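PDB 6V77: putative HpcE protein from Mycolicibacterium smegmatis, which is of unknown function but belongs to the fumarylacetoacetate hydrolase (FAH) family and holds a zinc ion in a site lined by acidic side chains. Local coordinates for residues D32-Y37 with S64-P69; S102-P107 with S177-E182; D119-L124 with S243-G248; A199-E204 with P257-R262. All blocks are in the same frame, centred on the assembly; numbering follows the deposited sequence.

Contact 1. Residues D32-Y37 with S64-P69; sequences DPQDLY and SPAPLP
Gln34 in the first turn of helix 33-38 and Tyr37 one turn on hold the proline-rich loop 64-69 by two hydrogen bonds to its backbone. Asp32 takes the N-cap position of the helix, and within the loop Ser64 OG accepts the N-H of Ala66 at 3.0 Å, an ST turn that shapes the backbone next to Pro65.

Across the contact, Gln34 OE1 takes the N-H of Leu68 at 2.8 Å, with 159° at the hydrogen and the donor well above the carbonyl plane. The Gln34 chain gets there by a bend at its second torsion (chi2 -65°), which turns the amide back against the loop; its NE2 makes a weak bond to Gly234 O.

Apolar contacts fill in between. Pro33 lays its ring against that of Pro67, the two crossing obliquely with CB of Pro33 3.7 Å from CD of Pro67, while CB of Ala66 sits 4.2 Å from CE2 of Tyr37. Leu183 of strand 177-185 packs on both Tyr37 and Pro65.

The second bond across the contact lies at the edge of the Tyr37 ring, near its plane: Tyr37 OH donates to Pro65 O over 2.7 Å, standing 53° out of the Pro65 carbonyl plane.

Contact 2. Residues S102-P107 with S177-E182; sequences SSITGP and SPIGPE
Peptide planes are the flat groups joining Thr105 to Ser177 and Ile179. Thr105 N reaches Ser177 O at 3.2 Å from above the carbonyl plane, 56° out of it, whereas Ile179 N meets Thr105 O at 2.9 Å, tilted by only 22°. With Ser177 N bonded to Ser103 O, these form a short parallel ladder pairing Ile104 with Ser177 and Thr105 with Pro178. CA-H...O contacts run alongside, such as Pro178 CA to Thr105 O at 3.3 Å.

One face of the sheet carries Ile104 and Ser177; CG2 of Ile104 meets the CD1 end of Ile179 at 4.1 Å. The other carries Thr105 and Pro178. Thr105 OG1, set between its backbone N and carbonyl carbon (chi1 67°), donates in the carbonyl plane to Gly106 O, 2.7 Å away. At the start of the ladder Ser177 OG donates to Ser103 OG over 2.7 Å, and Ser103 OG is also bonded to Phe100 O. At the far end, the Pro107 ring touches Pro181, which follows a cis peptide.

Strand 177-185 continues the sheet through backbone bonds to strand 144-155, while Phe238 of strand 236-238 packs on Ser177 and Ile179, and Phe271 of strand 269-277 on Pro107 and Pro178.

Contact 3. Residues D119-L124 with S243-G248; sequences DWEVEL and SGVGMG. With ZN (zinc ion), chain L.
The strand that supplies two glutamates to the zinc site of this FAH-family fold also holds, through Asp119 and Trp120, the loop from Gly244 to Met247. Asp119 CG lies opposite the backbone N (chi1 -157°), which carries the carboxylate to two successive N-H groups: Gly246 N reaches the syn lone pair of OD1 at 2.7 Å, and Met247 N comes to OD2 at 2.9 Å from 38° above the carboxylate plane. OD2 also pairs with Arg156, which forms a second salt bridge to Glu121 OE2.

Trp120 turns its indole across the same loop. Gly246 N lies 3.3 Å above one face, toward the rim, and OD1 of Asp119 lies over that face too. NE1 donates to Gly244 O, at 3.1 Å and a rather bent 137°. CG1 of Val245 packs on CG of Glu121 at 4.0 Å, and Trp120 O, buried here, has no polar partner in the model.

Glu121 and Glu123, separated by Val122, extend their carboxylates to the same side, where Glu121 OE1 and Glu123 OE2 each bind zinc at 2.2 Å. Asp152 and a water complete the ligands of the modelled ion. Two glutamates spaced Glu-X-Glu and an aspartate from the adjacent strand form the acidic metal site typical of the FAH family.

Contact 4. Residues A199-E204 with P257-R262; sequences AEINGE and PGDELR
Glu200 to Asn202 pair with Glu260 to Arg262 in an antiparallel contact between two inner strands of the five-stranded sheet, at the end where strand 196-201 turns into the outermost strand 204-210. A type I' beta turn from Ile201 to Glu204 links those two strands as a hairpin. Segments 199-201 and 260-262 run at 163° to each other, and Glu200 and Arg262 form a hydrogen-bonded pair, each N donating to the other's O at 2.8 Å in the carbonyl plane. Ile201 and Leu261 follow as a non-hydrogen-bonded pair.

Asn202 continues the pairing into the turn. Its N donates to Glu260 O at 2.9 Å, and its side chain, with CG beside the backbone N (chi1 -55°), lies against the other chain segment: OD1 accepts Glu260 N at 2.9 Å and ND2 donates to Asp259 OD1 at 3.1 Å. That last bond stays near the amide plane but meets the carboxylate from above, the two planes being 66° apart. Asp259 OD2 is bonded to Ala256 N, which helps hold the carboxylate in place. A water joins Gly203 N to Glu260 O.

The two faces differ. On one, CG1 of Ile201 rests 3.7 Å from CD1 of Leu261, and both residues pack on Trp120 of strand 118-128. On the other, Glu200 and Arg262 run side by side in the same direction, and Arg262 NH1 sits 3.2 Å from Glu200 OE2 in a salt bridge at the guanidinium edge. Its NE makes the stronger salt bridge, to Glu270 of strand 269-277. Charge pairing thus probably ties three strands together on the face turned away from the apolar layer.

Contacts 1, 2 and 3 are buried, whereas contact 4 is only partly so and has exposed residues around its turn. Contacts 1 and 2 adjoin: Ser64 packs on Ile104 and Ile179, and Pro65 on Ile179, so the proline-rich loop rests on the parallel ladder. Contacts 3 and 4 also meet, through Trp120 against Ile201 and Leu261, which joins the two sheets; the centres of these contacts are about 12 Å apart. Contacts 2 and 3 reach the same large sheet but do not touch. Their chemistry differs accordingly: side-chain-to-backbone bonds and prolines in contact 1, mostly backbone pairing in contact 2, carboxylates and zinc in contact 3, and a salt bridge beside strand pairing in contact 4.

Contact 1. Residues D32-Y37 with S64-P69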
loop_
_atom_site.group_PDB
_atom_site.type_symbol
_atom_site.label_atom_id
_atom_site.label_comp_id
_atom_site.label_asym_id
_atom_site.label_seq_id
_atom_site.Cartn_x
_atom_site.Cartn_y
_atom_site.Cartn_z
ATOM N N ASP B 32 -1.896 -14.442 -14.424
ATOM C CA ASP B 32 -1.500 -13.518 -13.362
ATOM C C ASP B 32 -1.582 -14.214 -12.008
ATOM O O ASP B 32 -2.626 -14.786 -11.676
ATOM C CB ASP B 32 -2.394 -12.273 -13.385
ATOM C CG ASP B 32 -2.275 -11.420 -12.123
ATOM O OD1 ASP B 32 -1.152 -11.217 -11.606
ATOM O OD2 ASP B 32 -3.319 -10.910 -11.664
ATOM N N PRO B 33 -0.510 -14.197 -11.201
ATOM C CA PRO B 33 -0.591 -14.863 -9.888
ATOM C C PRO B 33 -1.750 -14.373 -9.035
ATOM O O PRO B 33 -2.421 -15.194 -8.400
ATOM C CB PRO B 33 0.770 -14.540 -9.252
ATOM C CG PRO B 33 1.693 -14.361 -10.417
ATOM C CD PRO B 33 0.836 -13.650 -11.459
ATOM N N GLN B 34 -2.035 -13.068 -9.013
ATOM C CA GLN B 34 -3.107 -12.616 -8.128
ATOM C C GLN B 34 -4.458 -13.225 -8.499
ATOM O O GLN B 34 -5.321 -13.345 -7.623
ATOM C CB GLN B 34 -3.220 -11.086 -8.106
ATOM C CG GLN B 34 -1.897 -10.284 -7.917
ATOM C CD GLN B 34 -1.173 -10.456 -6.558
ATOM O OE1 GLN B 34 0.044 -10.395 -6.523
ATOM N NE2 GLN B 34 -1.912 -10.603 -5.454
ATOM N N ASP B 35 -4.651 -13.654 -9.756
ATOM C CA ASP B 35 -5.914 -14.296 -10.133
ATOM C C ASP B 35 -6.099 -15.610 -9.399
ATOM O O ASP B 35 -7.232 -16.011 -9.102
ATOM C CB ASP B 35 -5.982 -14.553 -11.642
ATOM C CG ASP B 35 -7.232 -15.365 -12.052
ATOM O OD1 ASP B 35 -8.337 -14.801 -12.004
ATOM O OD2 ASP B 35 -7.121 -16.563 -12.416
ATOM N N LEU B 36 -5.002 -16.318 -9.140
ATOM C CA LEU B 36 -5.103 -17.556 -8.385
ATOM C C LEU B 36 -5.563 -17.283 -6.967
ATOM O O LEU B 36 -6.453 -17.966 -6.455
ATOM C CB LEU B 36 -3.766 -18.291 -8.370
ATOM C CG LEU B 36 -3.642 -19.407 -9.385
ATOM C CD1 LEU B 36 -3.955 -18.904 -10.769
ATOM C CD2 LEU B 36 -2.246 -19.963 -9.315
ATOM N N TYR B 37 -4.961 -16.284 -6.311
ATOM C CA TYR B 37 -5.331 -16.016 -4.924
ATOM C C TYR B 37 -6.778 -15.580 -4.833
ATOM O O TYR B 37 -7.487 -15.962 -3.894
ATOM C CB TYR B 37 -4.383 -14.979 -4.309
ATOM C CG TYR B 37 -2.946 -15.419 -4.479
ATOM C CD1 TYR B 37 -2.543 -16.701 -4.104
ATOM C CD2 TYR B 37 -2.003 -14.582 -5.078
ATOM C CE1 TYR B 37 -1.241 -17.132 -4.288
ATOM C CE2 TYR B 37 -0.690 -15.009 -5.269
ATOM C CZ TYR B 37 -0.318 -16.278 -4.869
ATOM O OH TYR B 37 0.962 -16.727 -5.062
ATOM N N SER B 64 8.111 -12.267 -7.993
ATOM C CA SER B 64 7.454 -12.508 -6.717
ATOM C C SER B 64 6.256 -13.423 -6.934
ATOM O O SER B 64 5.525 -13.268 -7.925
ATOM C CB SER B 64 6.977 -11.204 -6.078
ATOM O OG SER B 64 6.072 -11.508 -5.024
ATOM N N PRO B 65 6.014 -14.385 -6.036
ATOM C CA PRO B 65 4.788 -15.185 -6.157
ATOM C C PRO B 65 3.522 -14.360 -5.954
ATOM O O PRO B 65 2.441 -14.808 -6.353
ATOM C CB PRO B 65 4.948 -16.265 -5.073
ATOM C CG PRO B 65 5.966 -15.705 -4.110
ATOM C CD PRO B 65 6.866 -14.787 -4.900
ATOM N N ALA B 66 3.629 -13.171 -5.355
ATOM C CA ALA B 66 2.524 -12.216 -5.238
ATOM C C ALA B 66 3.078 -10.883 -5.714
ATOM O O ALA B 66 3.566 -10.075 -4.912
ATOM C CB ALA B 66 1.992 -12.140 -3.810
ATOM N N PRO B 67 3.059 -10.631 -7.024
ATOM C CA PRO B 67 3.750 -9.442 -7.545
ATOM C C PRO B 67 2.942 -8.148 -7.426
ATOM O O PRO B 67 3.538 -7.063 -7.491
ATOM C CB PRO B 67 3.993 -9.803 -9.015
ATOM C CG PRO B 67 2.855 -10.724 -9.359
ATOM C CD PRO B 67 2.567 -11.515 -8.100
ATOM N N LEU B 68 1.616 -8.210 -7.251
ATOM C CA LEU B 68 0.803 -6.987 -7.181
ATOM C C LEU B 68 -0.259 -7.098 -6.084
ATOM O O LEU B 68 -1.468 -7.013 -6.346
ATOM C CB LEU B 68 0.173 -6.682 -8.540
ATOM C CG LEU B 68 -0.483 -5.289 -8.662
ATOM C CD1 LEU B 68 0.451 -4.132 -8.272
ATOM C CD2 LEU B 68 -1.062 -5.054 -10.053
ATOM N N PRO B 69 0.165 -7.245 -4.829
ATOM C CA PRO B 69 -0.810 -7.318 -3.739
ATOM C C PRO B 69 -1.548 -5.990 -3.599
ATOM O O PRO B 69 -0.974 -4.919 -3.778
ATOM C CB PRO B 69 0.042 -7.628 -2.502
ATOM C CG PRO B 69 1.441 -7.137 -2.877
ATOM C CD PRO B 69 1.563 -7.344 -4.351
#

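Contact 2. Residues S102-P107 with S177-E182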
loop_
_atom_site.group_PDB
_atom_site.type_symbol
_atom_site.label_atom_id
_atom_site.label_comp_id
_atom_site.label_asym_id
_atom_site.label_seq_id
_atom_site.Cartn_x
_atom_site.Cartn_y
_atom_site.Cartn_z
ATOM N N SER B 102 5.730 -0.984 -5.709
ATOM C CA SER B 102 6.748 -0.786 -6.734
ATOM C C SER B 102 8.110 -1.349 -6.325
ATOM O O SER B 102 8.954 -1.524 -7.201
ATOM C CB SER B 102 6.930 0.699 -7.089
ATOM O OG SER B 102 7.222 1.480 -5.945
ATOM N N SER B 103 8.328 -1.626 -5.032
ATOM C CA SER B 103 9.584 -2.195 -4.541
ATOM C C SER B 103 9.593 -3.713 -4.542
ATOM O O SER B 103 10.634 -4.312 -4.249
ATOM C CB SER B 103 9.869 -1.717 -3.110
ATOM O OG SER B 103 8.944 -2.294 -2.199
ATOM N N ILE B 104 8.465 -4.354 -4.827
ATOM C CA ILE B 104 8.396 -5.808 -4.757
ATOM C C ILE B 104 8.997 -6.389 -6.027
ATOM O O ILE B 104 8.680 -5.951 -7.140
ATOM C CB ILE B 104 6.944 -6.275 -4.552
ATOM C CG1 ILE B 104 6.506 -5.960 -3.120
ATOM C CG2 ILE B 104 6.805 -7.790 -4.866
ATOM C CD1 ILE B 104 5.051 -6.318 -2.818
ATOM N N THR B 105 9.884 -7.362 -5.860
ATOM C CA THR B 105 10.467 -8.093 -6.972
ATOM C C THR B 105 10.516 -9.566 -6.593
ATOM O O THR B 105 10.198 -9.949 -5.464
ATOM C CB THR B 105 11.885 -7.615 -7.288
ATOM O OG1 THR B 105 12.720 -7.971 -6.189
ATOM C CG2 THR B 105 11.929 -6.084 -7.484
ATOM N N GLY B 106 10.946 -10.388 -7.538
ATOM C CA GLY B 106 11.353 -11.736 -7.220
ATOM C C GLY B 106 12.770 -11.707 -6.672
ATOM O O GLY B 106 13.301 -10.650 -6.332
ATOM N N PRO B 107 13.395 -12.865 -6.568
ATOM C CA PRO B 107 14.770 -12.960 -6.035
ATOM C C PRO B 107 15.811 -12.571 -7.079
ATOM O O PRO B 107 16.592 -13.395 -7.565
ATOM C CB PRO B 107 14.854 -14.433 -5.622
ATOM C CG PRO B 107 13.928 -15.147 -6.549
ATOM C CD PRO B 107 12.785 -14.190 -6.796
ATOM N N SER B 177 12.065 -5.185 -1.695
ATOM C CA SER B 177 11.096 -6.170 -1.207
ATOM C C SER B 177 11.098 -7.419 -2.078
ATOM O O SER B 177 10.080 -7.767 -2.687
ATOM C CB SER B 177 9.694 -5.557 -1.148
ATOM O OG SER B 177 9.774 -4.282 -0.535
ATOM N N PRO B 178 12.217 -8.140 -2.147
ATOM C CA PRO B 178 12.210 -9.397 -2.896
ATOM C C PRO B 178 11.452 -10.474 -2.137
ATOM O O PRO B 178 11.567 -10.594 -0.912
ATOM C CB PRO B 178 13.702 -9.747 -3.020
ATOM C CG PRO B 178 14.289 -9.214 -1.735
ATOM C CD PRO B 178 13.517 -7.899 -1.479
ATOM N N ILE B 179 10.679 -11.265 -2.881
ATOM C CA ILE B 179 9.905 -12.372 -2.336
ATOM C C ILE B 179 10.089 -13.556 -3.266
ATOM O O ILE B 179 9.984 -13.398 -4.486
ATOM C CB ILE B 179 8.397 -12.040 -2.232
ATOM C CG1 ILE B 179 8.166 -10.733 -1.472
ATOM C CG2 ILE B 179 7.634 -13.225 -1.583
ATOM C CD1 ILE B 179 6.711 -10.233 -1.552
ATOM N N GLY B 180 10.345 -14.738 -2.706
ATOM C CA GLY B 180 10.484 -15.924 -3.517
ATOM C C GLY B 180 11.480 -16.908 -2.950
ATOM O O GLY B 180 11.899 -16.794 -1.794
ATOM N N PRO B 181 11.875 -17.917 -3.751
ATOM C CA PRO B 181 11.484 -18.088 -5.155
ATOM C C PRO B 181 10.086 -18.670 -5.360
ATOM O O PRO B 181 9.503 -18.455 -6.422
ATOM C CB PRO B 181 12.535 -19.066 -5.689
ATOM C CG PRO B 181 12.900 -19.884 -4.487
ATOM C CD PRO B 181 12.901 -18.896 -3.345
ATOM N N GLU B 182 9.570 -19.395 -4.372
ATOM C CA GLU B 182 8.332 -20.151 -4.539
ATOM C C GLU B 182 7.362 -19.846 -3.422
ATOM O O GLU B 182 7.762 -19.516 -2.308
ATOM C CB GLU B 182 8.609 -21.660 -4.559
ATOM C CG GLU B 182 9.389 -22.058 -5.766
ATOM C CD GLU B 182 9.860 -23.501 -5.757
ATOM O OE1 GLU B 182 9.777 -24.200 -4.719
ATOM O OE2 GLU B 182 10.334 -23.923 -6.822
#

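Contact 3. Residues D119-L124 with S243-G248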
loop_
_atom_site.group_PDB
_atom_site.type_symbol
_atom_site.label_atom_id
_atom_site.label_comp_id
_atom_site.label_asym_id
_atom_site.label_seq_id
_atom_site.Cartn_x
_atom_site.Cartn_y
_atom_site.Cartn_z
ATOM N N ASP B 119 20.430 -2.098 5.203
ATOM C CA ASP B 119 20.460 -3.145 6.205
ATOM C C ASP B 119 19.597 -4.309 5.732
ATOM O O ASP B 119 18.647 -4.118 4.965
ATOM C CB ASP B 119 19.947 -2.595 7.524
ATOM C CG ASP B 119 20.426 -3.367 8.719
ATOM O OD1 ASP B 119 21.089 -4.419 8.558
ATOM O OD2 ASP B 119 20.143 -2.890 9.835
ATOM N N TRP B 120 19.937 -5.513 6.191
ATOM C CA TRP B 120 19.265 -6.755 5.820
ATOM C C TRP B 120 18.281 -7.177 6.906
ATOM O O TRP B 120 18.491 -6.903 8.091
ATOM C CB TRP B 120 20.295 -7.875 5.618
ATOM C CG TRP B 120 21.182 -8.068 6.841
ATOM C CD1 TRP B 120 20.932 -8.882 7.915
ATOM C CD2 TRP B 120 22.425 -7.408 7.122
ATOM N NE1 TRP B 120 21.948 -8.779 8.830
ATOM C CE2 TRP B 120 22.873 -7.875 8.373
ATOM C CE3 TRP B 120 23.203 -6.469 6.433
ATOM C CZ2 TRP B 120 24.057 -7.447 8.948
ATOM C CZ3 TRP B 120 24.394 -6.042 7.012
ATOM C CH2 TRP B 120 24.810 -6.533 8.254
ATOM N N GLU B 121 17.221 -7.901 6.491
ATOM C CA GLU B 121 16.194 -8.409 7.417
ATOM C C GLU B 121 15.519 -9.620 6.754
ATOM O O GLU B 121 14.586 -9.433 5.969
ATOM C CB GLU B 121 15.150 -7.330 7.745
ATOM C CG GLU B 121 15.659 -6.051 8.453
ATOM C CD GLU B 121 14.555 -5.242 9.131
ATOM O OE1 GLU B 121 13.372 -5.484 8.821
ATOM O OE2 GLU B 121 14.854 -4.389 9.988
ATOM N N VAL B 122 15.956 -10.844 7.077
ATOM C CA VAL B 122 15.239 -12.018 6.560
ATOM C C VAL B 122 13.868 -12.089 7.213
ATOM O O VAL B 122 13.726 -11.844 8.418
ATOM C CB VAL B 122 16.014 -13.333 6.795
ATOM C CG1 VAL B 122 16.351 -13.557 8.273
ATOM C CG2 VAL B 122 15.203 -14.540 6.279
ATOM N N GLU B 123 12.835 -12.406 6.421
ATOM C CA GLU B 123 11.499 -12.514 6.997
ATOM C C GLU B 123 10.711 -13.641 6.351
ATOM O O GLU B 123 10.874 -13.940 5.163
ATOM C CB GLU B 123 10.698 -11.217 6.842
ATOM C CG GLU B 123 11.464 -9.988 7.310
ATOM C CD GLU B 123 10.586 -8.849 7.740
ATOM O OE1 GLU B 123 9.347 -8.930 7.611
ATOM O OE2 GLU B 123 11.164 -7.876 8.233
ATOM N N LEU B 124 9.841 -14.255 7.152
ATOM C CA LEU B 124 8.793 -15.105 6.605
ATOM C C LEU B 124 7.735 -14.217 5.967
ATOM O O LEU B 124 7.267 -13.254 6.587
ATOM C CB LEU B 124 8.162 -15.962 7.701
ATOM C CG LEU B 124 6.965 -16.809 7.249
ATOM C CD1 LEU B 124 7.436 -17.906 6.328
ATOM C CD2 LEU B 124 6.265 -17.409 8.466
ATOM N N SER B 243 16.878 -11.173 15.226
ATOM C CA SER B 243 18.037 -10.346 15.551
ATOM C C SER B 243 19.182 -10.596 14.568
ATOM O O SER B 243 19.155 -11.515 13.740
ATOM C CB SER B 243 18.496 -10.614 16.976
ATOM O OG SER B 243 19.104 -11.891 17.064
ATOM N N GLY B 244 20.216 -9.763 14.676
ATOM C CA GLY B 244 21.361 -9.848 13.795
ATOM C C GLY B 244 21.409 -8.792 12.712
ATOM O O GLY B 244 22.349 -8.806 11.897
ATOM N N VAL B 245 20.454 -7.861 12.672
ATOM C CA VAL B 245 20.537 -6.842 11.630
ATOM C C VAL B 245 21.776 -5.975 11.857
ATOM O O VAL B 245 22.336 -5.898 12.961
ATOM C CB VAL B 245 19.261 -5.986 11.556
ATOM C CG1 VAL B 245 18.032 -6.876 11.521
ATOM C CG2 VAL B 245 19.200 -4.962 12.695
ATOM N N GLY B 246 22.225 -5.322 10.781
ATOM C CA GLY B 246 23.460 -4.557 10.852
ATOM C C GLY B 246 23.389 -3.366 11.786
ATOM O O GLY B 246 24.377 -3.027 12.438
ATOM N N MET B 247 22.219 -2.718 11.882
ATOM C CA MET B 247 22.162 -1.551 12.757
ATOM C C MET B 247 22.237 -1.931 14.235
ATOM O O MET B 247 22.435 -1.046 15.073
ATOM C CB MET B 247 20.885 -0.732 12.480
ATOM C CG MET B 247 19.633 -1.402 12.953
ATOM S SD MET B 247 18.279 -0.206 12.968
ATOM C CE MET B 247 16.884 -1.270 13.392
ATOM N N GLY B 248 22.094 -3.219 14.567
ATOM C CA GLY B 248 22.205 -3.701 15.929
ATOM C C GLY B 248 23.589 -4.158 16.344
ATOM O O GLY B 248 23.802 -4.476 17.522
HETATM ZN ZN ZN L . 11.150 -5.785 8.814
HETATM O O HOH W 1 9.042 -6.036 8.477
#

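Contact 4. Residues A199-E204 with P257-R262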
loop_
_atom_site.group_PDB
_atom_site.type_symbol
_atom_site.label_atom_id
_atom_site.label_comp_id
_atom_site.label_asym_id
_atom_site.label_seq_id
_atom_site.Cartn_x
_atom_site.Cartn_y
_atom_site.Cartn_z
ATOM N N ALA B 199 20.150 -15.629 7.377
ATOM C CA ALA B 199 20.778 -14.857 6.319
ATOM C C ALA B 199 22.274 -14.914 6.538
ATOM O O ALA B 199 22.733 -15.006 7.679
ATOM C CB ALA B 199 20.316 -13.392 6.299
ATOM N N GLU B 200 23.022 -14.874 5.431
ATOM C CA GLU B 200 24.484 -14.877 5.455
ATOM C C GLU B 200 24.991 -13.799 4.510
ATOM O O GLU B 200 24.373 -13.522 3.477
ATOM C CB GLU B 200 25.074 -16.248 5.039
ATOM C CG GLU B 200 24.554 -17.380 5.884
ATOM C CD GLU B 200 24.662 -18.727 5.206
ATOM O OE1 GLU B 200 25.125 -18.791 4.044
ATOM O OE2 GLU B 200 24.274 -19.722 5.853
ATOM N N ILE B 201 26.115 -13.178 4.873
ATOM C CA ILE B 201 26.763 -12.186 4.033
ATOM C C ILE B 201 28.157 -12.711 3.732
ATOM O O ILE B 201 28.924 -13.003 4.658
ATOM C CB ILE B 201 26.845 -10.811 4.708
ATOM C CG1 ILE B 201 25.441 -10.273 4.968
ATOM C CG2 ILE B 201 27.642 -9.852 3.835
ATOM C CD1 ILE B 201 25.456 -8.939 5.643
ATOM N N ASN B 202 28.460 -12.869 2.443
ATOM C CA ASN B 202 29.734 -13.420 2.002
ATOM C C ASN B 202 30.043 -14.728 2.728
ATOM O O ASN B 202 31.181 -15.007 3.107
ATOM C CB ASN B 202 30.837 -12.384 2.179
ATOM C CG ASN B 202 30.499 -11.082 1.481
ATOM O OD1 ASN B 202 29.824 -11.085 0.450
ATOM N ND2 ASN B 202 30.946 -9.961 2.045
ATOM N N GLY B 203 28.995 -15.530 2.949
ATOM C CA GLY B 203 29.160 -16.847 3.541
ATOM C C GLY B 203 29.210 -16.899 5.057
ATOM O O GLY B 203 29.365 -17.990 5.616
ATOM N N GLU B 204 29.077 -15.769 5.742
ATOM C CA GLU B 204 29.107 -15.704 7.199
ATOM C C GLU B 204 27.687 -15.470 7.702
ATOM O O GLU B 204 27.013 -14.555 7.228
ATOM C CB GLU B 204 30.032 -14.574 7.665
ATOM C CG GLU B 204 29.702 -13.968 9.034
ATOM C CD GLU B 204 30.422 -12.641 9.299
ATOM O OE1 GLU B 204 31.291 -12.252 8.492
ATOM O OE2 GLU B 204 30.111 -11.981 10.313
ATOM N N PRO B 257 29.137 -2.385 -1.483
ATOM C CA PRO B 257 29.205 -2.875 -2.861
ATOM C C PRO B 257 29.967 -4.188 -2.914
ATOM O O PRO B 257 31.006 -4.351 -2.270
ATOM C CB PRO B 257 29.950 -1.759 -3.603
ATOM C CG PRO B 257 29.726 -0.566 -2.805
ATOM C CD PRO B 257 29.606 -0.994 -1.373
ATOM N N GLY B 258 29.431 -5.131 -3.675
ATOM C CA GLY B 258 30.033 -6.434 -3.801
ATOM C C GLY B 258 29.578 -7.451 -2.779
ATOM O O GLY B 258 29.829 -8.645 -2.979
ATOM N N ASP B 259 28.922 -7.026 -1.695
ATOM C CA ASP B 259 28.415 -7.986 -0.718
ATOM C C ASP B 259 27.388 -8.906 -1.362
ATOM O O ASP B 259 26.589 -8.480 -2.198
ATOM C CB ASP B 259 27.759 -7.277 0.472
ATOM C CG ASP B 259 28.753 -6.742 1.464
ATOM O OD1 ASP B 259 29.946 -7.081 1.349
ATOM O OD2 ASP B 259 28.338 -5.970 2.358
ATOM N N GLU B 260 27.416 -10.174 -0.963
ATOM C CA GLU B 260 26.442 -11.168 -1.395
ATOM C C GLU B 260 25.650 -11.617 -0.179
ATOM O O GLU B 260 26.229 -12.074 0.812
ATOM C CB GLU B 260 27.124 -12.367 -2.056
ATOM C CG GLU B 260 27.528 -12.116 -3.485
ATOM C CD GLU B 260 27.952 -13.383 -4.175
ATOM O OE1 GLU B 260 27.116 -13.991 -4.874
ATOM O OE2 GLU B 260 29.121 -13.778 -3.993
ATOM N N LEU B 261 24.331 -11.502 -0.268
ATOM C CA LEU B 261 23.440 -11.753 0.852
ATOM C C LEU B 261 22.584 -12.953 0.483
ATOM O O LEU B 261 21.759 -12.870 -0.435
ATOM C CB LEU B 261 22.569 -10.531 1.136
ATOM C CG LEU B 261 21.466 -10.666 2.190
ATOM C CD1 LEU B 261 22.084 -10.765 3.570
ATOM C CD2 LEU B 261 20.520 -9.469 2.100
ATOM N N ARG B 262 22.769 -14.051 1.199
ATOM C CA ARG B 262 21.963 -15.246 1.008
ATOM C C ARG B 262 20.897 -15.276 2.096
ATOM O O ARG B 262 21.204 -15.115 3.280
ATOM C CB ARG B 262 22.840 -16.505 1.041
ATOM C CG ARG B 262 22.038 -17.817 1.038
ATOM C CD ARG B 262 22.958 -19.042 0.954
ATOM N NE ARG B 262 22.164 -20.255 1.051
ATOM C CZ ARG B 262 21.866 -20.864 2.197
ATOM N NH1 ARG B 262 22.331 -20.395 3.350
ATOM N NH2 ARG B 262 21.115 -21.953 2.187
HETATM O O HOH W 2 26.402 -15.236 1.495
#